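Local coordinates for Sts-2 protein (Mus musculus, PDB 3D4I) that carries the histidine-phosphatase (2H-phosphatase) domain of a T-cell receptor signalling suppressor and shows an acid-dependent phosphatase activity, at residues A[265-268]-A[269-272]; A[28-31]-A[32-36]; A[40-43]-A[44-47]. All coordinates share one frame; numbering follows the deposited sequence.

Along the chain the order is interaction 2, interaction 3, interaction 1. The first two belong to the region between helix 21-25 and helix 69-85 of the phosphatase domain: residues 28-36 cover helix 29-32 and its exit, residues 40-47 the loop that follows. Their centres lie about 9 Å apart and they touch, with Cys33 O 3.0 Å from Tyr41 N, a probable backbone hydrogen bond. Interaction 1, at helix 268-271 near the C-terminal end, is centred about 18 Å from the centre of interaction 3 and about 21 Å from that of interaction 2, with no touch to either. Interactions 1 and 3 both contact the second subunit, which places them at the dimer interface.

Interaction 1 of 3, residues A[265-268]-A[269-272]; sequences VFNW and RNWI
Phe266 and Trp271 meet because both aromatic groups leave their backbones with CG opposite the main-chain N, at chi1 175° and -167°. This places the Phe266 edge against a face of the Trp271 indole in a T-shaped pair, with Phe266 CD1 3.5 Å from Trp271 CE3 and the ring planes at 64°. Trp268 completes the aromatic cluster: its six-membered ring lies at a shallow angle to the Trp271 five-membered ring, displaced so far that little of one ring stands over the other, and Trp268 CZ3 approaches Trp271 CD1 at 3.8 Å. Over one face of the same six-membered ring lies Ile272 CG2, 3.5 Å from the ring centroid and close to its normal, a CH-pi contact. A leucine in place of Trp268 would probably leave this methyl without its aromatic platform and open a gap beside Trp271.

The same residues are held by main-chain and capping bonds. Asn267 is the N-cap: its OD1 accepts from Asn270 N at 3.2 Å, the N-H pointing almost straight at the oxygen although the donor stands well above the amide carbonyl plane. Helical bonds follow from Trp271 N to Asn267 O (2.7 Å) and from Ile272 N to Trp268 O (2.9 Å).

This short helix 268-271 comes after strand 248-251, one of the two outermost strands of the mixed sheet within this chain, and an intervening loop. The second subunit packs against the helix and the residues leading into it: Trp271 NE1 donates to Leu227 O of that subunit, whose Pro232 touches Phe266 and whose Cys237, in strand 236-241, touches Trp268.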
ATOM      1  N   VAL A 265       8.756 -10.983   4.576  1.00 25.80           N
ATOM      2  CA  VAL A 265       8.117 -12.300   4.547  1.00 27.01           C
ATOM      3  C   VAL A 265       8.115 -12.851   5.987  1.00 27.55           C
ATOM      4  O   VAL A 265       9.031 -12.545   6.749  1.00 28.23           O
ATOM      5  CB  VAL A 265       8.838 -13.267   3.537  1.00 26.89           C
ATOM      6  CG1 VAL A 265      10.258 -13.636   4.000  1.00 27.73           C
ATOM      7  CG2 VAL A 265       8.011 -14.516   3.266  1.00 27.32           C
ATOM      8  N   PHE A 266       7.086 -13.620   6.357  1.00 27.96           N
ATOM      9  CA  PHE A 266       6.926 -14.108   7.742  1.00 28.76           C
ATOM     10  C   PHE A 266       6.112 -15.396   7.894  1.00 29.98           C
ATOM     11  O   PHE A 266       4.974 -15.498   7.427  1.00 30.51           O
ATOM     12  CB  PHE A 266       6.265 -13.020   8.594  1.00 28.23           C
ATOM     13  CG  PHE A 266       5.941 -13.442  10.000  1.00 26.34           C
ATOM     14  CD1 PHE A 266       6.948 -13.575  10.949  1.00 25.86           C
ATOM     15  CD2 PHE A 266       4.625 -13.665  10.387  1.00 25.13           C
ATOM     16  CE1 PHE A 266       6.645 -13.941  12.263  1.00 25.32           C
ATOM     17  CE2 PHE A 266       4.316 -14.027  11.693  1.00 25.39           C
ATOM     18  CZ  PHE A 266       5.326 -14.168  12.630  1.00 25.95           C
ATOM     19  N   ASN A 267       6.684 -16.349   8.621  1.00 31.12           N
ATOM     20  CA  ASN A 267       6.015 -17.587   8.952  1.00 31.96           C
ATOM     21  C   ASN A 267       6.368 -17.897  10.405  1.00 32.06           C
ATOM     22  O   ASN A 267       7.502 -18.278  10.695  1.00 31.99           O
ATOM     23  CB  ASN A 267       6.490 -18.684   7.977  1.00 32.80           C
ATOM     24  CG  ASN A 267       5.993 -20.093   8.342  1.00 35.17           C
ATOM     25  OD1 ASN A 267       5.437 -20.329   9.414  1.00 37.43           O
ATOM     26  ND2 ASN A 267       6.227 -21.046   7.433  1.00 40.10           N
ATOM     27  N   TRP A 268       5.402 -17.697  11.306  1.00 32.23           N
ATOM     28  CA  TRP A 268       5.600 -17.859  12.760  1.00 33.37           C
ATOM     29  C   TRP A 268       6.116 -19.242  13.171  1.00 34.24           C
ATOM     30  O   TRP A 268       7.073 -19.345  13.937  1.00 33.99           O
ATOM     31  CB  TRP A 268       4.305 -17.572  13.520  1.00 32.47           C
ATOM     32  CG  TRP A 268       4.422 -17.600  15.040  1.00 32.31           C
ATOM     33  CD1 TRP A 268       3.729 -18.411  15.903  1.00 31.08           C
ATOM     34  CD2 TRP A 268       5.263 -16.769  15.867  1.00 31.80           C
ATOM     35  NE1 TRP A 268       4.082 -18.139  17.201  1.00 30.52           N
ATOM     36  CE2 TRP A 268       5.021 -17.138  17.209  1.00 31.41           C
ATOM     37  CE3 TRP A 268       6.201 -15.759  15.602  1.00 32.63           C
ATOM     38  CZ2 TRP A 268       5.678 -16.526  18.283  1.00 31.44           C
ATOM     39  CZ3 TRP A 268       6.853 -15.156  16.674  1.00 31.52           C
ATOM     40  CH2 TRP A 268       6.585 -15.540  17.994  1.00 31.11           C
ATOM     41  N   ARG A 269       5.452 -20.286  12.685  1.00 35.79           N
ATOM     42  CA  ARG A 269       5.855 -21.662  12.972  1.00 38.27           C
ATOM     43  C   ARG A 269       7.318 -21.896  12.563  1.00 38.63           C
ATOM     44  O   ARG A 269       8.099 -22.444  13.339  1.00 38.97           O
ATOM     45  CB  ARG A 269       4.914 -22.648  12.274  1.00 38.18           C
ATOM     46  CG  ARG A 269       3.494 -22.652  12.824  1.00 39.48           C
ATOM     47  CD  ARG A 269       2.568 -23.568  12.021  1.00 40.62           C
ATOM     48  NE  ARG A 269       3.002 -24.967  12.066  1.00 45.92           N
ATOM     49  CZ  ARG A 269       3.637 -25.598  11.077  1.00 48.80           C
ATOM     50  NH1 ARG A 269       3.930 -24.967   9.937  1.00 49.61           N
ATOM     51  NH2 ARG A 269       3.992 -26.875  11.231  1.00 50.63           N
ATOM     52  N   ASN A 270       7.673 -21.439  11.362  1.00 39.35           N
ATOM     53  CA  ASN A 270       9.051 -21.435  10.852  1.00 40.52           C
ATOM     54  C   ASN A 270       9.999 -20.561  11.700  1.00 40.77           C
ATOM     55  O   ASN A 270      11.124 -20.967  12.027  1.00 40.85           O
ATOM     56  CB  ASN A 270       9.036 -20.933   9.398  1.00 40.82           C
ATOM     57  CG  ASN A 270      10.206 -21.442   8.579  1.00 43.53           C
ATOM     58  OD1 ASN A 270      10.253 -22.621   8.199  1.00 45.58           O
ATOM     59  ND2 ASN A 270      11.155 -20.550   8.282  1.00 44.23           N
ATOM     60  N   TRP A 271       9.526 -19.366  12.052  1.00 40.58           N
ATOM     61  CA  TRP A 271      10.274 -18.353  12.810  1.00 41.25           C
ATOM     62  C   TRP A 271      10.701 -18.876  14.189  1.00 41.35           C
ATOM     63  O   TRP A 271      11.842 -18.679  14.618  1.00 41.44           O
ATOM     64  CB  TRP A 271       9.355 -17.129  12.953  1.00 41.68           C
ATOM     65  CG  TRP A 271       9.929 -15.807  13.417  1.00 42.70           C
ATOM     66  CD1 TRP A 271      10.102 -15.400  14.709  1.00 42.81           C
ATOM     67  CD2 TRP A 271      10.276 -14.673  12.594  1.00 43.28           C
ATOM     68  NE1 TRP A 271      10.589 -14.115  14.748  1.00 43.01           N
ATOM     69  CE2 TRP A 271      10.702 -13.642  13.464  1.00 43.92           C
ATOM     70  CE3 TRP A 271      10.300 -14.443  11.206  1.00 43.69           C
ATOM     71  CZ2 TRP A 271      11.144 -12.392  12.992  1.00 43.44           C
ATOM     72  CZ3 TRP A 271      10.739 -13.196  10.735  1.00 42.58           C
ATOM     73  CH2 TRP A 271      11.162 -12.194  11.628  1.00 42.70           C
ATOM     74  N   ILE A 272       9.789 -19.564  14.869  1.00 41.45           N
ATOM     75  CA  ILE A 272      10.055 -20.085  16.210  1.00 41.95           C
ATOM     76  C   ILE A 272      10.808 -21.423  16.215  1.00 42.63           C
ATOM     77  O   ILE A 272      11.065 -21.988  17.285  1.00 42.66           O
ATOM     78  CB  ILE A 272       8.767 -20.208  17.057  1.00 41.47           C
ATOM     79  CG1 ILE A 272       7.800 -21.224  16.446  1.00 41.31           C
ATOM     80  CG2 ILE A 272       8.118 -18.834  17.247  1.00 41.57           C
ATOM     81  CD1 ILE A 272       6.680 -21.650  17.382  1.00 41.84           C
TER

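Interaction 2 of 3, residues A[28-31]-A[32-36]; sequences SWLQ and QCTTA
Thr34 OG1 donates to Leu30 O at 2.6 Å, the shortest hydrogen bond between these segments, approaching the carbonyl from 34° off its plane. Next comes the amide of Gln32, whose NE2 donates to Ser28 OG at 2.8 Å. Ser28 OG lies close to the plane of that amide, as suits an N-H donor. The Gln32 chain reaches back one turn because it is extended beyond CG (chi2 170°), and NE2 also donates to Phe25 O at the end of helix 21-25. Two N-H bonds thus fix the rotation of the amide and tie it to the N-cap residue and to the end of the preceding helix.

Beneath these side-chain bonds runs the backbone. Gln32 N donates to Ser28 O at 3.2 Å, closing the first turn, whereas Cys33 N makes two weak bonds, to Trp29 O and to Leu30 O. The second of these carbonyls therefore serves both the weak Cys33 N-H and the hydroxyl of Thr34.

Away from these polar bonds, on the buried side of the helix, Cys33 SG lies 3.9 Å from Trp29 CZ3. The sulfur meets the indole obliquely, 59° off the normal of its six-membered ring, in a sulfur-aromatic contact. Leu30 CD1 touches the same sulfur at 4.2 Å, while Leu30 CB sits over the centre of the Trp29 ring. Tyr40 and Phe47, from the following loop, also pack on Cys33, which is buried.

The whole is a short helix with Ser28 at its N-cap position, although the serine hydroxyl makes no capping bond. The chain leaves helical geometry at Cys33, and the Thr34 hydroxyl takes the Leu30 carbonyl that Thr34 N does not bond, ending a single helical turn set between helix 21-25 and helix 69-85 of the phosphatase domain.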
ATOM      1  N   SER A  28      12.384 -15.093 -10.627  1.00 24.86           N
ATOM      2  CA  SER A  28      11.575 -16.323 -10.585  1.00 24.31           C
ATOM      3  C   SER A  28      10.106 -16.130 -10.194  1.00 22.96           C
ATOM      4  O   SER A  28       9.409 -17.108  -9.981  1.00 21.51           O
ATOM      5  CB  SER A  28      12.210 -17.339  -9.642  1.00 24.73           C
ATOM      6  OG  SER A  28      11.981 -17.051  -8.271  1.00 28.52           O
ATOM      7  N   TRP A  29       9.642 -14.880 -10.116  1.00 21.36           N
ATOM      8  CA  TRP A  29       8.260 -14.589  -9.659  1.00 20.44           C
ATOM      9  C   TRP A  29       7.200 -15.427 -10.404  1.00 19.69           C
ATOM     10  O   TRP A  29       6.273 -15.922  -9.788  1.00 19.34           O
ATOM     11  CB  TRP A  29       7.949 -13.075  -9.759  1.00 20.41           C
ATOM     12  CG  TRP A  29       7.659 -12.642 -11.167  1.00 20.15           C
ATOM     13  CD1 TRP A  29       8.567 -12.290 -12.118  1.00 20.66           C
ATOM     14  CD2 TRP A  29       6.369 -12.588 -11.804  1.00 22.41           C
ATOM     15  NE1 TRP A  29       7.933 -11.999 -13.291  1.00 20.22           N
ATOM     16  CE2 TRP A  29       6.583 -12.176 -13.133  1.00 21.96           C
ATOM     17  CE3 TRP A  29       5.054 -12.841 -11.369  1.00 23.67           C
ATOM     18  CZ2 TRP A  29       5.537 -12.005 -14.045  1.00 22.86           C
ATOM     19  CZ3 TRP A  29       4.006 -12.674 -12.275  1.00 22.53           C
ATOM     20  CH2 TRP A  29       4.257 -12.258 -13.598  1.00 21.50           C
ATOM     21  N   LEU A  30       7.326 -15.575 -11.720  1.00 20.12           N
ATOM     22  CA  LEU A  30       6.284 -16.275 -12.500  1.00 20.25           C
ATOM     23  C   LEU A  30       6.164 -17.764 -12.145  1.00 19.58           C
ATOM     24  O   LEU A  30       5.054 -18.304 -12.051  1.00 18.77           O
ATOM     25  CB  LEU A  30       6.428 -16.033 -14.009  1.00 19.71           C
ATOM     26  CG  LEU A  30       5.355 -16.631 -14.939  1.00 21.23           C
ATOM     27  CD1 LEU A  30       3.968 -16.121 -14.541  1.00 22.86           C
ATOM     28  CD2 LEU A  30       5.662 -16.304 -16.411  1.00 21.91           C
ATOM     29  N   GLN A  31       7.302 -18.409 -11.915  1.00 20.43           N
ATOM     30  CA  GLN A  31       7.316 -19.815 -11.476  1.00 20.22           C
ATOM     31  C   GLN A  31       6.773 -19.970 -10.059  1.00 20.30           C
ATOM     32  O   GLN A  31       6.184 -20.987  -9.751  1.00 19.49           O
ATOM     33  CB  GLN A  31       8.717 -20.441 -11.594  1.00 20.97           C
ATOM     34  CG  GLN A  31       9.208 -20.623 -13.032  1.00 20.45           C
ATOM     35  CD  GLN A  31       9.541 -19.323 -13.702  1.00 22.59           C
ATOM     36  OE1 GLN A  31      10.237 -18.493 -13.136  1.00 24.89           O
ATOM     37  NE2 GLN A  31       9.016 -19.114 -14.898  1.00 20.78           N
ATOM     38  N   GLN A  32       6.948 -18.953  -9.206  1.00 19.40           N
ATOM     39  CA  GLN A  32       6.362 -18.957  -7.856  1.00 19.24           C
ATOM     40  C   GLN A  32       4.838 -19.026  -7.855  1.00 19.90           C
ATOM     41  O   GLN A  32       4.239 -19.598  -6.943  1.00 21.62           O
ATOM     42  CB  GLN A  32       6.804 -17.714  -7.047  1.00 18.34           C
ATOM     43  CG  GLN A  32       8.324 -17.657  -6.824  1.00 18.97           C
ATOM     44  CD  GLN A  32       8.786 -16.334  -6.240  1.00 17.79           C
ATOM     45  OE1 GLN A  32       8.122 -15.758  -5.394  1.00 20.14           O
ATOM     46  NE2 GLN A  32       9.934 -15.869  -6.681  1.00 17.55           N
ATOM     47  N   CYS A  33       4.217 -18.417  -8.851  1.00 19.02           N
ATOM     48  CA  CYS A  33       2.767 -18.224  -8.838  1.00 19.14           C
ATOM     49  C   CYS A  33       2.044 -19.046  -9.902  1.00 19.24           C
ATOM     50  O   CYS A  33       0.900 -18.755 -10.221  1.00 18.63           O
ATOM     51  CB  CYS A  33       2.420 -16.721  -8.958  1.00 18.55           C
ATOM     52  SG  CYS A  33       2.797 -15.926 -10.544  1.00 18.62           S
ATOM     53  N   THR A  34       2.721 -20.094 -10.398  1.00 19.81           N
ATOM     54  CA  THR A  34       2.185 -21.016 -11.409  1.00 20.76           C
ATOM     55  C   THR A  34       2.037 -22.390 -10.767  1.00 22.19           C
ATOM     56  O   THR A  34       3.005 -22.943 -10.250  1.00 21.88           O
ATOM     57  CB  THR A  34       3.148 -21.105 -12.645  1.00 21.18           C
ATOM     58  OG1 THR A  34       3.321 -19.803 -13.215  1.00 19.80           O
ATOM     59  CG2 THR A  34       2.603 -22.037 -13.732  1.00 22.40           C
ATOM     60  N   THR A  35       0.822 -22.936 -10.782  1.00 23.36           N
ATOM     61  CA  THR A  35       0.581 -24.249 -10.170  1.00 25.06           C
ATOM     62  C   THR A  35       1.164 -25.347 -11.048  1.00 25.87           C
ATOM     63  O   THR A  35       1.501 -25.108 -12.203  1.00 25.50           O
ATOM     64  CB  THR A  35      -0.923 -24.530  -9.961  1.00 24.21           C
ATOM     65  OG1 THR A  35      -1.557 -24.693 -11.237  1.00 25.46           O
ATOM     66  CG2 THR A  35      -1.596 -23.400  -9.213  1.00 24.76           C
ATOM     67  N   ALA A  36       1.233 -26.568 -10.514  1.00 27.62           N
ATOM     68  CA  ALA A  36       1.719 -27.715 -11.300  1.00 28.80           C
ATOM     69  C   ALA A  36       0.943 -27.904 -12.622  1.00 29.43           C
ATOM     70  O   ALA A  36       1.504 -28.379 -13.619  1.00 29.22           O
ATOM     71  CB  ALA A  36       1.709 -29.009 -10.458  1.00 29.10           C
TER

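Interaction 3 of 3, residues A[40-43]-A[44-47]; sequences YYRP and DLNF
Arg42 folds over a type I beta turn that runs from Asp44 to Phe47 and is joined at its start by an Asx turn. From the backbone outward, Arg42 CB lies 3.7 Å from Asp44 O and also touches Phe47 CB. CG and CD then pass Phe47 O at longer range, and a bend at chi3 (77°) swings the guanidinium back over the turn. There NE donates to Phe47 O at 2.9 Å, with the donor above the carbonyl plane. NH2 donates to Leu45 O at 2.7 Å and adds a weak second bond to Phe47 O. These bonds let the group bridge two turn carbonyls; Leu45 CD2 lies over one of its faces. Leu45 O is shared with Ser69 OG, at the start of helix 69-85.

Inside the turn, Phe47 N donates to Asp44 O, and Asp44 OD1 accepts from Asn46 N through its anti lone pair. The other carboxylate oxygen, OD2, is bonded by Thr259 OG1 of the second subunit, so this aspartate links the turn to that subunit.

On the far flank of the loop, Pro43 packs over one face of the Phe47 ring. Its CD is 3.9 Å from the ring centroid, 16° off the normal, a CH-pi contact, and CG approaches Phe47 CE1. The Phe47 ring also meets Phe25 of helix 21-25. Tyr40 reaches Phe47 with its hydroxyl: Tyr40 OH is bonded to Pro48 O and lies 3.3 Å from Phe47 CB.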
ATOM      1  N   TYR A  40      -2.603 -19.694 -12.580  1.00 22.36           N
ATOM      2  CA  TYR A  40      -2.160 -18.639 -11.658  1.00 21.61           C
ATOM      3  C   TYR A  40      -2.724 -18.848 -10.247  1.00 21.83           C
ATOM      4  O   TYR A  40      -3.896 -19.149 -10.084  1.00 21.66           O
ATOM      5  CB  TYR A  40      -2.555 -17.259 -12.181  1.00 21.26           C
ATOM      6  CG  TYR A  40      -2.186 -16.095 -11.253  1.00 19.36           C
ATOM      7  CD1 TYR A  40      -0.872 -15.644 -11.168  1.00 17.60           C
ATOM      8  CD2 TYR A  40      -3.159 -15.444 -10.485  1.00 20.08           C
ATOM      9  CE1 TYR A  40      -0.524 -14.603 -10.331  1.00 17.26           C
ATOM     10  CE2 TYR A  40      -2.812 -14.377  -9.626  1.00 17.99           C
ATOM     11  CZ  TYR A  40      -1.494 -13.976  -9.571  1.00 18.05           C
ATOM     12  OH  TYR A  40      -1.120 -12.932  -8.763  1.00 19.74           O
ATOM     13  N   TYR A  41      -1.886 -18.678  -9.230  1.00 21.15           N
ATOM     14  CA  TYR A  41      -2.383 -18.581  -7.859  1.00 21.44           C
ATOM     15  C   TYR A  41      -1.512 -17.589  -7.090  1.00 21.11           C
ATOM     16  O   TYR A  41      -0.464 -17.179  -7.604  1.00 20.63           O
ATOM     17  CB  TYR A  41      -2.417 -19.971  -7.209  1.00 21.44           C
ATOM     18  CG  TYR A  41      -1.096 -20.452  -6.639  1.00 22.62           C
ATOM     19  CD1 TYR A  41      -0.051 -20.863  -7.465  1.00 22.89           C
ATOM     20  CD2 TYR A  41      -0.914 -20.513  -5.260  1.00 24.60           C
ATOM     21  CE1 TYR A  41       1.158 -21.321  -6.922  1.00 23.77           C
ATOM     22  CE2 TYR A  41       0.266 -20.962  -4.711  1.00 23.42           C
ATOM     23  CZ  TYR A  41       1.299 -21.345  -5.534  1.00 23.69           C
ATOM     24  OH  TYR A  41       2.445 -21.795  -4.933  1.00 23.36           O
ATOM     25  N   ARG A  42      -1.931 -17.187  -5.888  1.00 20.65           N
ATOM     26  CA  ARG A  42      -1.170 -16.197  -5.118  1.00 20.97           C
ATOM     27  C   ARG A  42      -0.442 -16.883  -3.985  1.00 20.75           C
ATOM     28  O   ARG A  42      -1.070 -17.273  -3.011  1.00 20.81           O
ATOM     29  CB  ARG A  42      -2.072 -15.103  -4.514  1.00 20.65           C
ATOM     30  CG  ARG A  42      -2.958 -14.322  -5.448  1.00 21.56           C
ATOM     31  CD  ARG A  42      -4.050 -13.533  -4.647  1.00 21.51           C
ATOM     32  NE  ARG A  42      -3.539 -12.325  -3.987  1.00 24.37           N
ATOM     33  CZ  ARG A  42      -4.204 -11.615  -3.076  1.00 23.37           C
ATOM     34  NH1 ARG A  42      -5.415 -11.982  -2.674  1.00 26.22           N
ATOM     35  NH2 ARG A  42      -3.665 -10.546  -2.542  1.00 22.44           N
ATOM     36  N   PRO A  43       0.883 -17.044  -4.098  1.00 19.82           N
ATOM     37  CA  PRO A  43       1.624 -17.608  -2.982  1.00 19.49           C
ATOM     38  C   PRO A  43       1.918 -16.590  -1.852  1.00 19.09           C
ATOM     39  O   PRO A  43       2.420 -16.988  -0.807  1.00 18.19           O
ATOM     40  CB  PRO A  43       2.937 -18.075  -3.633  1.00 19.71           C
ATOM     41  CG  PRO A  43       3.087 -17.209  -4.834  1.00 19.87           C
ATOM     42  CD  PRO A  43       1.738 -16.763  -5.268  1.00 20.19           C
ATOM     43  N   ASP A  44       1.596 -15.310  -2.073  1.00 17.67           N
ATOM     44  CA  ASP A  44       1.832 -14.228  -1.095  1.00 17.11           C
ATOM     45  C   ASP A  44       0.787 -13.175  -1.433  1.00 16.43           C
ATOM     46  O   ASP A  44       0.381 -13.061  -2.578  1.00 16.27           O
ATOM     47  CB  ASP A  44       3.261 -13.691  -1.265  1.00 17.07           C
ATOM     48  CG  ASP A  44       3.643 -12.579  -0.274  1.00 19.02           C
ATOM     49  OD1 ASP A  44       3.144 -11.422  -0.379  1.00 15.98           O
ATOM     50  OD2 ASP A  44       4.545 -12.836   0.556  1.00 19.76           O
ATOM     51  N   LEU A  45       0.324 -12.421  -0.444  1.00 15.17           N
ATOM     52  CA  LEU A  45      -0.769 -11.501  -0.696  1.00 14.37           C
ATOM     53  C   LEU A  45      -0.343 -10.337  -1.568  1.00 14.51           C
ATOM     54  O   LEU A  45      -1.200  -9.620  -2.080  1.00 14.74           O
ATOM     55  CB  LEU A  45      -1.405 -10.981   0.600  1.00 14.92           C
ATOM     56  CG  LEU A  45      -1.926 -12.038   1.584  1.00 15.00           C
ATOM     57  CD1 LEU A  45      -2.620 -11.338   2.720  1.00 14.93           C
ATOM     58  CD2 LEU A  45      -2.933 -12.984   0.885  1.00 13.34           C
ATOM     59  N   ASN A  46       0.958 -10.146  -1.763  1.00 13.92           N
ATOM     60  CA  ASN A  46       1.396  -9.041  -2.634  1.00 15.07           C
ATOM     61  C   ASN A  46       1.376  -9.396  -4.117  1.00 15.47           C
ATOM     62  O   ASN A  46       1.596  -8.516  -4.950  1.00 15.24           O
ATOM     63  CB  ASN A  46       2.774  -8.522  -2.220  1.00 14.72           C
ATOM     64  CG  ASN A  46       3.040  -7.089  -2.668  1.00 15.60           C
ATOM     65  OD1 ASN A  46       2.156  -6.247  -2.658  1.00 13.87           O
ATOM     66  ND2 ASN A  46       4.298  -6.808  -3.035  1.00 11.75           N
ATOM     67  N   PHE A  47       1.152 -10.676  -4.452  1.00 16.20           N
ATOM     68  CA  PHE A  47       0.755 -11.042  -5.825  1.00 16.23           C
ATOM     69  C   PHE A  47      -0.673 -10.582  -6.015  1.00 17.08           C
ATOM     70  O   PHE A  47      -1.458 -10.677  -5.072  1.00 16.14           O
ATOM     71  CB  PHE A  47       0.852 -12.560  -6.081  1.00 15.38           C
ATOM     72  CG  PHE A  47       2.263 -13.070  -6.224  1.00 16.81           C
ATOM     73  CD1 PHE A  47       3.058 -13.292  -5.107  1.00 17.65           C
ATOM     74  CD2 PHE A  47       2.795 -13.343  -7.480  1.00 18.79           C
ATOM     75  CE1 PHE A  47       4.392 -13.812  -5.235  1.00 18.07           C
ATOM     76  CE2 PHE A  47       4.097 -13.818  -7.617  1.00 17.33           C
ATOM     77  CZ  PHE A  47       4.890 -14.077  -6.500  1.00 17.47           C
TER